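Mlr7391 protein (Mesorhizobium loti, PDB 3HK4) is of unknown function but has an NTF2-like fold and may act as a SnoaL-like polyketide cyclase. Local coordinates at residues T30-K34 against Q35-A39. Residues are numbered along the deposited sequence; the frame is centred on the assembly and turned at random.
Sequences TELLK and QGDNA
Leu-32 and Asp-37 meet where helix 22-34 ends and the chain turns into helix 38-45. Three backbone bonds close the turn. Gln-35 N bonds Glu-31 O at 2.9 Å, a helical i to i+4 bond. Asp-37 N reaches back to Leu-32 O at 2.8 Å, and Gly-36 N bonds Leu-33 O at 2.9 Å. With Gly-36 at positive phi (92°), this is a Schellman motif.

Two polar side chains hold the turn and the start of helix 38-45. Asp-37 is the N-cap of that helix, and its OD1 takes the N-H of Gly-40. CG lies anti to the backbone N (chi1 -167°), which leaves OD2 alongside Leu-32 CD2 at 3.7 Å. Asn-38 ND2 bonds Gly-36 O at 3.0 Å. The oxygen lies in the amide plane of Asn-38, but the donor stands above the Gly-36 carbonyl.

Other contacts are van der Waals, carbon against oxygen. Leu-33 crosses Asn-38 at about a right angle, with CD2 4.0 Å from OD1. Its side chain also touches Leu-99 and Phe-101 of strand 96-107. The Gln-35 side chain, extended beyond CG, runs past Glu-31 O, with CG 3.2 Å from it.

The Schellman bonds and the Asp-37 cap thus engage the carbonyls of Leu-32 and Leu-33 and the N-H of Gly-40 where the chain turns between the helices, and the two leucines tie this surface corner to Ala-41 of helix 38-45.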
ATOM      1  N   THR A  30       8.366   9.500  19.520  1.00 30.85           N
ATOM      2  CA  THR A  30       9.231  10.406  18.732  1.00 31.15           C
ATOM      3  C   THR A  30      10.671   9.936  18.750  1.00 29.89           C
ATOM      4  O   THR A  30      11.330   9.926  17.718  1.00 30.44           O
ATOM      5  CB  THR A  30       9.115  11.857  19.242  1.00 30.23           C
ATOM      6  OG1 THR A  30       7.735  12.225  19.165  1.00 29.09           O
ATOM      7  CG2 THR A  30       9.986  12.822  18.389  1.00 31.72           C
ATOM      8  N   GLU A  31      11.160   9.552  19.914  1.00 29.16           N
ATOM      9  CA  GLU A  31      12.526   9.089  20.028  1.00 31.70           C
ATOM     10  C   GLU A  31      12.728   7.832  19.195  1.00 29.74           C
ATOM     11  O   GLU A  31      13.742   7.659  18.536  1.00 28.17           O
ATOM     12  CB  GLU A  31      12.886   8.858  21.506  1.00 33.16           C
ATOM     13  CG  GLU A  31      13.054  10.166  22.291  1.00 36.96           C
ATOM     14  CD  GLU A  31      13.273   9.966  23.810  1.00 40.19           C
ATOM     15  OE1 GLU A  31      13.394   8.806  24.284  1.00 46.50           O
ATOM     16  OE2 GLU A  31      13.309  10.990  24.536  1.00 51.29           O
ATOM     17  N   LEU A  32      11.761   6.922  19.253  1.00 28.09           N
ATOM     18  CA  LEU A  32      11.830   5.739  18.449  1.00 28.06           C
ATOM     19  C   LEU A  32      11.871   6.064  16.958  1.00 28.75           C
ATOM     20  O   LEU A  32      12.710   5.504  16.199  1.00 29.09           O
ATOM     21  CB  LEU A  32      10.657   4.779  18.820  1.00 23.98           C
ATOM     22  CG  LEU A  32      10.759   4.054  20.136  1.00 26.87           C
ATOM     23  CD1 LEU A  32       9.378   3.373  20.502  1.00 23.06           C
ATOM     24  CD2 LEU A  32      11.844   3.023  20.096  1.00 33.45           C
ATOM     25  N   LEU A  33      11.044   6.992  16.512  1.00 29.41           N
ATOM     26  CA  LEU A  33      11.096   7.384  15.069  1.00 30.42           C
ATOM     27  C   LEU A  33      12.437   8.008  14.735  1.00 32.50           C
ATOM     28  O   LEU A  33      13.055   7.629  13.707  1.00 31.70           O
ATOM     29  CB  LEU A  33       9.984   8.343  14.659  1.00 32.09           C
ATOM     30  CG  LEU A  33       8.530   7.865  14.809  1.00 33.91           C
ATOM     31  CD1 LEU A  33       7.574   8.875  14.127  1.00 31.96           C
ATOM     32  CD2 LEU A  33       8.287   6.471  14.325  1.00 37.77           C
ATOM     33  N   LYS A  34      12.918   8.933  15.573  1.00 31.35           N
ATOM     34  CA  LYS A  34      14.239   9.535  15.332  1.00 33.14           C
ATOM     35  C   LYS A  34      15.358   8.498  15.217  1.00 33.30           C
ATOM     36  O   LYS A  34      16.283   8.660  14.424  1.00 35.95           O
ATOM     37  CB  LYS A  34      14.629  10.500  16.437  1.00 37.02           C
ATOM     38  CG  LYS A  34      13.835  11.777  16.461  1.00 38.96           C
ATOM     39  CD  LYS A  34      14.373  12.643  17.571  1.00 38.22           C
ATOM     40  CE  LYS A  34      13.659  13.940  17.641  1.00 48.79           C
ATOM     41  NZ  LYS A  34      14.206  14.742  18.730  1.00 42.36           N
ATOM     42  N   GLN A  35      15.284   7.460  16.048  1.00 32.79           N
ATOM     43  CA  GLN A  35      16.272   6.365  16.075  1.00 33.29           C
ATOM     44  C   GLN A  35      16.141   5.391  14.909  1.00 32.13           C
ATOM     45  O   GLN A  35      16.968   4.496  14.747  1.00 37.72           O
ATOM     46  CB  GLN A  35      16.163   5.616  17.385  1.00 32.58           C
ATOM     47  CG  GLN A  35      16.653   6.438  18.595  1.00 35.64           C
ATOM     48  CD  GLN A  35      16.157   5.907  19.936  1.00 38.57           C
ATOM     49  OE1 GLN A  35      15.714   4.754  20.037  1.00 47.40           O
ATOM     50  NE2 GLN A  35      16.201   6.761  20.965  1.00 41.51           N
ATOM     51  N   GLY A  36      15.083   5.531  14.137  1.00 32.70           N
ATOM     52  CA  GLY A  36      14.825   4.719  12.955  1.00 34.10           C
ATOM     53  C   GLY A  36      13.981   3.505  13.255  1.00 35.40           C
ATOM     54  O   GLY A  36      13.780   2.721  12.367  1.00 33.98           O
ATOM     55  N   ASP A  37      13.459   3.372  14.485  1.00 32.74           N
ATOM     56  CA  ASP A  37      12.692   2.197  14.873  1.00 31.39           C
ATOM     57  C   ASP A  37      11.224   2.406  14.614  1.00 30.97           C
ATOM     58  O   ASP A  37      10.365   2.313  15.509  1.00 30.27           O
ATOM     59  CB  ASP A  37      12.954   1.863  16.335  1.00 29.09           C
ATOM     60  CG  ASP A  37      12.451   0.496  16.709  1.00 34.92           C
ATOM     61  OD1 ASP A  37      11.952  -0.247  15.828  1.00 35.03           O
ATOM     62  OD2 ASP A  37      12.596   0.161  17.887  1.00 30.45           O
ATOM     63  N   ASN A  38      10.937   2.638  13.346  1.00 32.93           N
ATOM     64  CA  ASN A  38       9.590   2.912  12.903  1.00 33.10           C
ATOM     65  C   ASN A  38       8.688   1.728  13.176  1.00 29.40           C
ATOM     66  O   ASN A  38       7.575   1.852  13.664  1.00 28.70           O
ATOM     67  CB  ASN A  38       9.597   3.290  11.414  1.00 35.93           C
ATOM     68  CG  ASN A  38      10.356   4.569  11.148  1.00 46.92           C
ATOM     69  OD1 ASN A  38       9.765   5.551  10.772  1.00 57.67           O
ATOM     70  ND2 ASN A  38      11.662   4.573  11.381  1.00 58.49           N
ATOM     71  N   ALA A  39       9.184   0.536  12.894  1.00 31.67           N
ATOM     72  CA  ALA A  39       8.367  -0.662  13.143  1.00 29.40           C
ATOM     73  C   ALA A  39       8.121  -0.888  14.616  1.00 27.63           C
ATOM     74  O   ALA A  39       7.024  -1.341  15.015  1.00 28.40           O
ATOM     75  CB  ALA A  39       9.005  -1.937  12.488  1.00 29.86           C
TER